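Local coordinates for protein B-agarase (Saccharophagus degradans, PDB 4BQ2) that hydrolyses beta-linkages of agarose as an exo-acting beta-agarase of glycoside hydrolase family 50, at residues T84-D89 against K180-D185; H49-L54 against K168-V173; R100-P105 against R150-M155. All blocks are in the same frame, centred on the assembly; numbering follows the deposited sequence. Where two conformers were deposited one is given.

In the fold
All three contacts are largely buried in the agarase CBM-like region. Strand 84-92 lies between strands 97-104 and 166-174 and so joins them: it brings one side of interaction 1, while its two neighbours each supply a strand to interactions 3 and 2. Interaction 1 joins strands that are not sheet neighbours, and across it side chains pack with one water bridge between the strands. Interactions 2 and 3 pair antiparallel neighbours. Backbone bonds carry interaction 2, with hydroxyl contacts and a solvent bridge near a turn; interaction 3, which includes the broken strand 150-155, has one backbone-bonded pair and leans on arginine side chains. Phe152 of interaction 3 packs on Leu88 and Leu171, linking the three.

Interaction 1 of 3, residues T84-D89 against K180-D185. With CA (calcium ion), chain K.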
loop_
_atom_site.group_PDB
_atom_site.type_symbol
_atom_site.label_atom_id
_atom_site.label_comp_id
_atom_site.label_asym_id
_atom_site.label_seq_id
_atom_site.Cartn_x
_atom_site.Cartn_y
_atom_site.Cartn_z
ATOM N N THR A 84 -12.307 15.973 -1.729
ATOM C CA THR A 84 -11.545 15.975 -0.496
ATOM C C THR A 84 -11.577 14.592 0.120
ATOM O O THR A 84 -12.651 14.034 0.320
ATOM C CB THR A 84 -12.201 16.965 0.534
ATOM O OG1 THR A 84 -12.319 18.252 -0.054
ATOM C CG2 THR A 84 -11.382 17.048 1.815
ATOM N N GLN A 85 -10.411 14.034 0.432
ATOM C CA GLN A 85 -10.349 12.792 1.189
ATOM C C GLN A 85 -10.128 13.188 2.658
ATOM O O GLN A 85 -9.071 13.744 3.015
ATOM C CB GLN A 85 -9.235 11.854 0.693
ATOM C CG GLN A 85 -9.075 10.637 1.608
ATOM C CD GLN A 85 -7.995 9.681 1.176
ATOM O OE1 GLN A 85 -7.270 9.938 0.200
ATOM N NE2 GLN A 85 -7.819 8.598 1.942
ATOM N N PHE A 86 -11.141 12.945 3.491
ATOM C CA PHE A 86 -11.038 13.171 4.912
ATOM C C PHE A 86 -10.553 11.913 5.623
ATOM O O PHE A 86 -11.035 10.782 5.333
ATOM C CB PHE A 86 -12.427 13.535 5.496
ATOM C CG PHE A 86 -12.609 14.985 5.768
ATOM C CD1 PHE A 86 -11.501 15.806 6.096
ATOM C CD2 PHE A 86 -13.881 15.548 5.757
ATOM C CE1 PHE A 86 -11.681 17.155 6.400
ATOM C CE2 PHE A 86 -14.069 16.888 6.048
ATOM C CZ PHE A 86 -12.963 17.701 6.352
ATOM N N TYR A 87 -9.630 12.116 6.564
ATOM C CA TYR A 87 -9.270 11.108 7.535
ATOM C C TYR A 87 -10.031 11.423 8.798
ATOM O O TYR A 87 -9.950 12.549 9.285
ATOM C CB TYR A 87 -7.767 11.139 7.796
ATOM C CG TYR A 87 -6.963 10.623 6.613
ATOM C CD1 TYR A 87 -6.568 11.481 5.603
ATOM C CD2 TYR A 87 -6.626 9.279 6.517
ATOM C CE1 TYR A 87 -5.826 11.020 4.498
ATOM C CE2 TYR A 87 -5.893 8.795 5.428
ATOM C CZ TYR A 87 -5.504 9.674 4.427
ATOM O OH TYR A 87 -4.766 9.183 3.363
ATOM N N LEU A 88 -10.817 10.456 9.290
ATOM C CA LEU A 88 -11.536 10.623 10.528
ATOM C C LEU A 88 -10.789 9.785 11.570
ATOM O O LEU A 88 -10.696 8.568 11.416
ATOM C CB LEU A 88 -12.997 10.156 10.371
ATOM C CG LEU A 88 -13.714 9.965 11.715
ATOM C CD1 LEU A 88 -14.041 11.326 12.329
ATOM C CD2 LEU A 88 -14.976 9.082 11.562
ATOM N N ASP A 89 -10.229 10.456 12.578
ATOM C CA ASP A 89 -9.548 9.786 13.678
ATOM C C ASP A 89 -10.333 10.104 14.928
ATOM O O ASP A 89 -10.607 11.263 15.213
ATOM C CB ASP A 89 -8.129 10.336 13.836
ATOM C CG ASP A 89 -7.211 9.923 12.682
ATOM O OD1 ASP A 89 -6.692 8.795 12.737
ATOM O OD2 ASP A 89 -7.028 10.729 11.731
ATOM N N LYS A 180 -8.296 22.469 -0.065
ATOM C CA LYS A 180 -9.569 21.761 -0.025
ATOM C C LYS A 180 -10.546 22.575 0.870
ATOM O O LYS A 180 -10.157 23.138 1.889
ATOM C CB LYS A 180 -9.408 20.339 0.568
ATOM C CG LYS A 180 -8.433 19.410 -0.176
ATOM C CD LYS A 180 -8.736 19.371 -1.671
ATOM C CE LYS A 180 -7.768 18.480 -2.493
ATOM N NZ LYS A 180 -7.842 17.046 -2.045
ATOM N N THR A 181 -11.811 22.630 0.493
ATOM C CA THR A 181 -12.829 23.340 1.308
ATOM C C THR A 181 -14.083 22.456 1.399
ATOM O O THR A 181 -14.545 21.938 0.373
ATOM C CB THR A 181 -13.206 24.697 0.671
ATOM O OG1 THR A 181 -12.025 25.493 0.511
ATOM C CG2 THR A 181 -14.256 25.483 1.546
ATOM N N VAL A 182 -14.607 22.283 2.612
ATOM C CA VAL A 182 -15.809 21.503 2.805
ATOM C C VAL A 182 -16.830 22.314 3.599
ATOM O O VAL A 182 -16.473 23.313 4.241
ATOM C CB VAL A 182 -15.523 20.181 3.557
ATOM C CG1 VAL A 182 -14.584 19.290 2.735
ATOM C CG2 VAL A 182 -14.974 20.457 4.968
ATOM N N ILE A 183 -18.095 21.865 3.543
ATOM C CA ILE A 183 -19.109 22.309 4.492
ATOM C C ILE A 183 -19.492 21.071 5.275
ATOM O O ILE A 183 -19.738 20.017 4.690
ATOM C CB ILE A 183 -20.396 22.854 3.821
ATOM C CG1 ILE A 183 -20.082 23.859 2.725
ATOM C CG2 ILE A 183 -21.329 23.485 4.851
ATOM C CD1 ILE A 183 -19.293 25.052 3.202
ATOM N N ILE A 184 -19.549 21.207 6.591
ATOM C CA ILE A 184 -19.891 20.130 7.512
ATOM C C ILE A 184 -21.147 20.572 8.275
ATOM O O ILE A 184 -21.251 21.730 8.685
ATOM C CB ILE A 184 -18.746 19.872 8.507
ATOM C CG1 ILE A 184 -17.456 19.391 7.771
ATOM C CG2 ILE A 184 -19.170 18.871 9.585
ATOM C CD1 ILE A 184 -16.208 19.433 8.640
ATOM N N ASP A 185 -22.089 19.661 8.475
ATOM C CA ASP A 185 -23.293 19.989 9.257
ATOM C C ASP A 185 -23.803 18.746 9.951
ATOM O O ASP A 185 -23.475 17.612 9.539
ATOM C CB ASP A 185 -24.334 20.639 8.340
ATOM C CG ASP A 185 -25.445 21.350 9.119
ATOM O OD1 ASP A 185 -25.366 21.419 10.366
ATOM O OD2 ASP A 185 -26.424 21.795 8.484
HETATM CA CA CA K . -27.203 23.275 10.336
HETATM O O HOH W 1 -7.755 15.623 0.218
HETATM O O HOH W 2 -28.799 22.033 10.849
#
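Lys180 and Thr84 run side by side with their ends pointing opposite ways where strands 84-89 and 180-185 cross at 71°, their axes 8.2 Å apart at closest. The spacing and angle are those of facing layers rather than paired strands, consistent with the beta-sandwich build of a CBM-like domain. Lys180 CB lies 3.6 Å from Thr84 OG1 and also comes near Thr84 CG2. CG and CD then pass the same hydroxyl at longer range. The chain bends at its second and fourth torsions (-51° and 62°), turning NZ back past Thr84 CA. There Lys180 NZ donates to a water at 2.7 Å, and this water also accepts the backbone N-H of Gln85. The ammonium has a stronger partner in a salt bridge to Glu631, while Thr84 OG1 bonds to Ser78.

Farther along, Val182 divides its two methyls. CG1 approaches Thr84, and Val182 CG2 meets Phe86 CZ head to head at 3.7 Å. Ile184 CD1 approaches Phe86 CE2 more loosely at 4.2 Å, and both aliphatic groups reach the ring obliquely. Phe86 also touches Leu171 and Ile76, so the ring meets side chains from strands 166-174 and 70-79 as well.

At the far end Asp185 binds the calcium ion with both carboxylate oxygens, OD1 at 2.6 Å and OD2 at 2.5 Å. Asp7, Glu9, Ser37, Lys38 and a water complete the site. Segment 180-185 thus carries a metal-bound carboxylate at one end and, at the other, a lysine whose buried charge is probably balanced by Glu631, with apolar packing between.

Interaction 2 of 3, residues H49-L54 against K168-V173; sequences HSYTGL and KISLSV
Backbone bonds zip Thr52 to Val173 and Leu54 to Leu171, two hydrogen-bonded pairs of an antiparallel ladder in the CBM-like domain. Val173 N reaches Thr52 O at 2.9 Å, and the return bond runs from Thr52 N to Val173 O; Leu54 N donates to Leu171 O at 3.0 Å, reciprocated by Leu171 N to Leu54 O. Between them lies the non-hydrogen-bonded pair Gly53 and Ser172. Gly53 CA sends a CH···O contact to Leu171 O at 3.3 Å, with backbone angles (142°, -151°) seldom taken by residues bearing a side chain.

Among hydroxyls, Thr52 OG1 sits between its backbone N and carbonyl carbon (chi1 66°), which lets it donate to Val173 O at 3.1 Å. It approaches from the face of that carbonyl plane opposite to Thr52 N, and a water bridging to His49 O donates to the same oxygen. Tyr51 extends over the neighbouring strand until its OH stands 3.4 Å from Ser172 CB; its links to the serine hydroxyls are weak and unsettled, and Ser172 OG bonds to Gln174.

Apolar contact is slighter: Leu54 CD1 lies 4.3 Å from Leu171 CB. With Thr52 N, Thr52 OG1 and the water donating to it, buried Val173 O is well satisfied.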
loop_
_atom_site.group_PDB
_atom_site.type_symbol
_atom_site.label_atom_id
_atom_site.label_comp_id
_atom_site.label_asym_id
_atom_site.label_seq_id
_atom_site.Cartn_x
_atom_site.Cartn_y
_atom_site.Cartn_z
ATOM N N HIS A 49 0.316 23.415 3.495
ATOM C CA HIS A 49 0.504 22.706 4.757
ATOM C C HIS A 49 0.059 21.242 4.623
ATOM O O HIS A 49 -1.005 20.942 4.060
ATOM C CB HIS A 49 -0.285 23.394 5.875
ATOM C CG HIS A 49 0.184 24.794 6.161
ATOM N ND1 HIS A 49 -0.428 25.912 5.639
ATOM C CD2 HIS A 49 1.204 25.249 6.927
ATOM C CE1 HIS A 49 0.194 27.002 6.069
ATOM N NE2 HIS A 49 1.184 26.626 6.856
ATOM N N SER A 50 0.866 20.339 5.172
ATOM C CA SER A 50 0.713 18.923 4.915
ATOM C C SER A 50 -0.306 18.266 5.850
ATOM O O SER A 50 -0.751 17.131 5.600
ATOM C CB SER A 50 2.081 18.221 5.015
ATOM O OG SER A 50 2.493 18.214 6.350
ATOM N N TYR A 51 -0.670 18.954 6.929
ATOM C CA TYR A 51 -1.699 18.461 7.830
ATOM C C TYR A 51 -2.641 19.599 8.141
ATOM O O TYR A 51 -2.223 20.590 8.731
ATOM C CB TYR A 51 -1.114 17.889 9.138
ATOM C CG TYR A 51 -2.161 17.155 9.950
ATOM C CD1 TYR A 51 -3.006 17.853 10.795
ATOM C CD2 TYR A 51 -2.323 15.768 9.849
ATOM C CE1 TYR A 51 -3.988 17.213 11.521
ATOM C CE2 TYR A 51 -3.300 15.103 10.592
ATOM C CZ TYR A 51 -4.132 15.857 11.427
ATOM O OH TYR A 51 -5.121 15.295 12.178
ATOM N N THR A 52 -3.913 19.455 7.758
ATOM C CA THR A 52 -4.897 20.525 7.937
ATOM C C THR A 52 -6.228 19.901 8.411
ATOM O O THR A 52 -6.431 18.682 8.271
ATOM C CB THR A 52 -5.118 21.277 6.608
ATOM O OG1 THR A 52 -5.733 20.397 5.653
ATOM C CG2 THR A 52 -3.781 21.768 6.029
ATOM N N GLY A 53 -7.115 20.714 8.981
ATOM C CA GLY A 53 -8.437 20.221 9.374
ATOM C C GLY A 53 -8.958 20.801 10.682
ATOM O O GLY A 53 -8.624 21.946 11.058
ATOM N N LEU A 54 -9.787 20.006 11.360
ATOM C CA LEU A 54 -10.338 20.384 12.664
ATOM C C LEU A 54 -10.232 19.233 13.660
ATOM O O LEU A 54 -10.063 18.046 13.292
ATOM C CB LEU A 54 -11.810 20.865 12.546
ATOM C CG LEU A 54 -12.841 19.847 12.009
ATOM C CD1 LEU A 54 -13.289 18.872 13.097
ATOM C CD2 LEU A 54 -14.078 20.558 11.468
ATOM N N LYS A 168 -11.470 12.954 21.544
ATOM C CA LYS A 168 -11.135 13.785 20.422
ATOM C C LYS A 168 -11.715 13.216 19.140
ATOM O O LYS A 168 -11.727 12.001 18.950
ATOM C CB LYS A 168 -9.627 13.904 20.309
ATOM C CG LYS A 168 -9.150 14.774 19.168
ATOM C CD LYS A 168 -7.660 14.594 18.955
ATOM C CE LYS A 168 -6.908 15.812 19.373
ATOM N NZ LYS A 168 -5.649 15.811 18.562
ATOM N N ILE A 169 -12.212 14.111 18.296
ATOM C CA ILE A 169 -12.713 13.725 16.984
ATOM C C ILE A 169 -12.047 14.631 15.964
ATOM O O ILE A 169 -12.236 15.850 15.959
ATOM C CB ILE A 169 -14.249 13.837 16.876
ATOM C CG1 ILE A 169 -14.908 12.860 17.849
ATOM C CG2 ILE A 169 -14.710 13.574 15.439
ATOM C CD1 ILE A 169 -16.400 13.065 17.979
ATOM N N SER A 170 -11.279 14.019 15.077
ATOM C CA SER A 170 -10.483 14.779 14.142
ATOM C C SER A 170 -10.911 14.487 12.705
ATOM O O SER A 170 -11.120 13.331 12.370
ATOM C CB SER A 170 -9.019 14.358 14.339
ATOM O OG SER A 170 -8.256 14.869 13.299
ATOM N N LEU A 171 -11.088 15.537 11.901
ATOM C CA LEU A 171 -11.227 15.422 10.450
ATOM C C LEU A 171 -10.067 16.156 9.790
ATOM O O LEU A 171 -9.914 17.353 9.963
ATOM C CB LEU A 171 -12.565 15.994 9.959
ATOM C CG LEU A 171 -13.814 15.122 10.190
ATOM C CD1 LEU A 171 -15.076 15.911 9.872
ATOM C CD2 LEU A 171 -13.801 13.833 9.381
ATOM N N SER A 172 -9.248 15.439 9.026
ATOM C CA SER A 172 -8.057 16.048 8.459
ATOM C C SER A 172 -7.872 15.767 6.977
ATOM O O SER A 172 -8.291 14.725 6.472
ATOM C CB SER A 172 -6.782 15.635 9.203
ATOM O OG SER A 172 -6.613 14.204 9.280
ATOM N N VAL A 173 -7.176 16.698 6.332
ATOM C CA VAL A 173 -6.709 16.570 4.966
ATOM C C VAL A 173 -5.176 16.562 4.980
ATOM O O VAL A 173 -4.563 17.504 5.505
ATOM C CB VAL A 173 -7.264 17.729 4.136
ATOM C CG1 VAL A 173 -6.491 17.924 2.840
ATOM C CG2 VAL A 173 -8.754 17.530 3.856
HETATM O O HOH W 3 -2.834 18.653 3.311
#

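Interaction 3 of 3, residues R100-P105 against R150-M155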
loop_
_atom_site.group_PDB
_atom_site.type_symbol
_atom_site.label_atom_id
_atom_site.label_comp_id
_atom_site.label_asym_id
_atom_site.label_seq_id
_atom_site.Cartn_x
_atom_site.Cartn_y
_atom_site.Cartn_z
ATOM N N ARG A 100 -10.798 6.076 9.986
ATOM C CA ARG A 100 -11.576 5.740 8.793
ATOM C C ARG A 100 -11.361 6.880 7.840
ATOM O O ARG A 100 -10.896 7.934 8.229
ATOM C CB ARG A 100 -13.074 5.580 9.115
ATOM C CG ARG A 100 -13.422 4.377 9.981
ATOM C CD ARG A 100 -14.932 4.055 9.906
ATOM N NE ARG A 100 -15.246 2.869 10.708
ATOM C CZ ARG A 100 -15.778 1.732 10.250
ATOM N NH1 ARG A 100 -16.120 1.590 8.968
ATOM N NH2 ARG A 100 -15.991 0.724 11.111
ATOM N N SER A 101 -11.701 6.674 6.579
ATOM C CA SER A 101 -11.505 7.714 5.597
ATOM C C SER A 101 -12.469 7.503 4.448
ATOM O O SER A 101 -12.958 6.353 4.218
ATOM C CB SER A 101 -10.038 7.692 5.079
ATOM O OG SER A 101 -9.851 8.736 4.129
ATOM N N ILE A 102 -12.745 8.585 3.717
ATOM C CA ILE A 102 -13.617 8.510 2.536
ATOM C C ILE A 102 -13.402 9.742 1.663
ATOM O O ILE A 102 -12.849 10.752 2.126
ATOM C CB ILE A 102 -15.115 8.353 2.956
ATOM C CG1 ILE A 102 -15.978 7.918 1.778
ATOM C CG2 ILE A 102 -15.645 9.636 3.595
ATOM C CD1 ILE A 102 -15.566 6.574 1.230
ATOM N N ASP A 103 -13.816 9.663 0.400
ATOM C CA ASP A 103 -13.819 10.814 -0.505
ATOM C C ASP A 103 -15.070 11.639 -0.253
ATOM O O ASP A 103 -16.131 11.067 0.003
ATOM C CB ASP A 103 -13.905 10.342 -1.970
ATOM C CG ASP A 103 -15.150 9.527 -2.247
ATOM O OD1 ASP A 103 -15.223 8.376 -1.743
ATOM O OD2 ASP A 103 -16.060 10.052 -2.962
ATOM N N ILE A 104 -14.924 12.964 -0.323
ATOM C CA ILE A 104 -16.033 13.906 -0.234
ATOM C C ILE A 104 -16.123 14.635 -1.563
ATOM O O ILE A 104 -15.296 15.517 -1.867
ATOM C CB ILE A 104 -15.872 14.936 0.907
ATOM C CG1 ILE A 104 -15.410 14.267 2.218
ATOM C CG2 ILE A 104 -17.156 15.742 1.032
ATOM C CD1 ILE A 104 -16.355 13.201 2.818
ATOM N N PRO A 105 -17.107 14.250 -2.393
ATOM C CA PRO A 105 -17.261 14.888 -3.699
ATOM C C PRO A 105 -17.795 16.308 -3.596
ATOM O O PRO A 105 -18.411 16.661 -2.593
ATOM C CB PRO A 105 -18.299 13.990 -4.431
ATOM C CG PRO A 105 -18.272 12.693 -3.692
ATOM C CD PRO A 105 -17.973 13.062 -2.254
ATOM N N ARG A 150 -23.462 7.251 3.311
ATOM C CA ARG A 150 -22.162 6.674 2.980
ATOM C C ARG A 150 -21.387 6.259 4.210
ATOM O O ARG A 150 -21.216 7.039 5.118
ATOM C CB ARG A 150 -21.352 7.657 2.153
ATOM C CG ARG A 150 -22.048 8.027 0.834
ATOM C CD ARG A 150 -21.092 8.769 -0.079
ATOM N NE ARG A 150 -20.008 7.900 -0.567
ATOM C CZ ARG A 150 -18.833 8.365 -0.982
ATOM N NH1 ARG A 150 -18.585 9.679 -0.980
ATOM N NH2 ARG A 150 -17.910 7.522 -1.430
ATOM N N GLN A 151 -20.879 5.038 4.213
ATOM C CA GLN A 151 -20.118 4.531 5.359
ATOM C C GLN A 151 -18.647 4.932 5.217
ATOM O O GLN A 151 -18.032 4.638 4.186
ATOM C CB GLN A 151 -20.255 2.996 5.486
ATOM C CG GLN A 151 -19.534 2.520 6.733
ATOM C CD GLN A 151 -19.750 1.077 7.131
ATOM O OE1 GLN A 151 -19.939 0.179 6.295
ATOM N NE2 GLN A 151 -19.633 0.833 8.418
ATOM N N PHE A 152 -18.084 5.625 6.217
ATOM C CA PHE A 152 -16.632 5.889 6.232
ATOM C C PHE A 152 -15.948 4.531 6.117
ATOM O O PHE A 152 -16.386 3.529 6.741
ATOM C CB PHE A 152 -16.180 6.543 7.539
ATOM C CG PHE A 152 -16.099 8.059 7.515
ATOM C CD1 PHE A 152 -14.913 8.703 7.156
ATOM C CD2 PHE A 152 -17.176 8.844 7.951
ATOM C CE1 PHE A 152 -14.807 10.102 7.174
ATOM C CE2 PHE A 152 -17.086 10.233 7.965
ATOM C CZ PHE A 152 -15.899 10.872 7.588
ATOM N N VAL A 153 -14.868 4.478 5.345
ATOM C CA VAL A 153 -14.251 3.192 5.053
ATOM C C VAL A 153 -13.244 2.861 6.127
ATOM O O VAL A 153 -12.478 3.733 6.540
ATOM C CB VAL A 153 -13.519 3.256 3.703
ATOM C CG1 VAL A 153 -12.807 1.963 3.351
ATOM C CG2 VAL A 153 -14.502 3.645 2.606
ATOM N N TRP A 154 -13.157 1.593 6.515
ATOM C CA TRP A 154 -12.184 1.207 7.521
ATOM C C TRP A 154 -10.765 1.296 6.956
ATOM O O TRP A 154 -10.510 0.805 5.852
ATOM C CB TRP A 154 -12.434 -0.228 7.993
ATOM C CG TRP A 154 -11.464 -0.630 9.053
ATOM C CD1 TRP A 154 -10.431 -1.517 8.934
ATOM C CD2 TRP A 154 -11.432 -0.146 10.395
ATOM N NE1 TRP A 154 -9.733 -1.598 10.121
ATOM C CE2 TRP A 154 -10.336 -0.766 11.036
ATOM C CE3 TRP A 154 -12.229 0.762 11.127
ATOM C CZ2 TRP A 154 -10.026 -0.540 12.391
ATOM C CZ3 TRP A 154 -11.910 1.002 12.487
ATOM C CH2 TRP A 154 -10.813 0.353 13.097
ATOM N N MET A 155 -9.857 1.889 7.740
ATOM C CA MET A 155 -8.445 2.007 7.394
ATOM C C MET A 155 -7.580 1.193 8.358
ATOM O O MET A 155 -6.919 0.199 7.957
ATOM C CB MET A 155 -8.020 3.492 7.345
ATOM C CG MET A 155 -8.826 4.318 6.342
ATOM S SD MET A 155 -8.553 3.838 4.616
ATOM C CE MET A 155 -7.061 4.781 4.285
#
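The shortest polar bond here joins Arg150 NH2 to Asp103 OD1 at 2.8 Å, nearly straight at 161°, on the syn side of the carboxylate. It is half of an end-on salt bridge flanking an antiparallel strand pairing in the CBM-like domain. Arg150 NH1 takes Asp103 OD2 at 3.2 Å from above the carboxylate plane, the carboxylate and guanidinium planes standing 55° apart. NH1 also makes a weak bond to Asp103 O and a hydrogen bond to Tyr112 OH. The bend in the arginine at chi3 (68°) brings its head round to the aspartate.

The strand 150-155 is interrupted near Phe152 and resumes at Val153, which pairs with Ser101: Ser101 N to Val153 O and Val153 N to Ser101 O. Beside the break, the extended Arg100 side chain passes at a slant across Phe152, CB and CD against Phe152 CB, and donates from NH1 to Phe152 O at 3.0 Å, the oxygen lying in the guanidinium plane. Trp154 CE3 sits 3.4 Å above one guanidinium face, toward its rim; the indole turns its edge to the arginine, so this is not a stack.

Ile102 has two conformers, so its CH-pi contact is less certain: in one, CG2 sits over a face of the Phe152 ring, 4.0 Å from its centroid. Nearer the start of strand 100-104, Met155 CG lies 3.8 Å from Ser101 CB, whose OG bonds to Phe86 O.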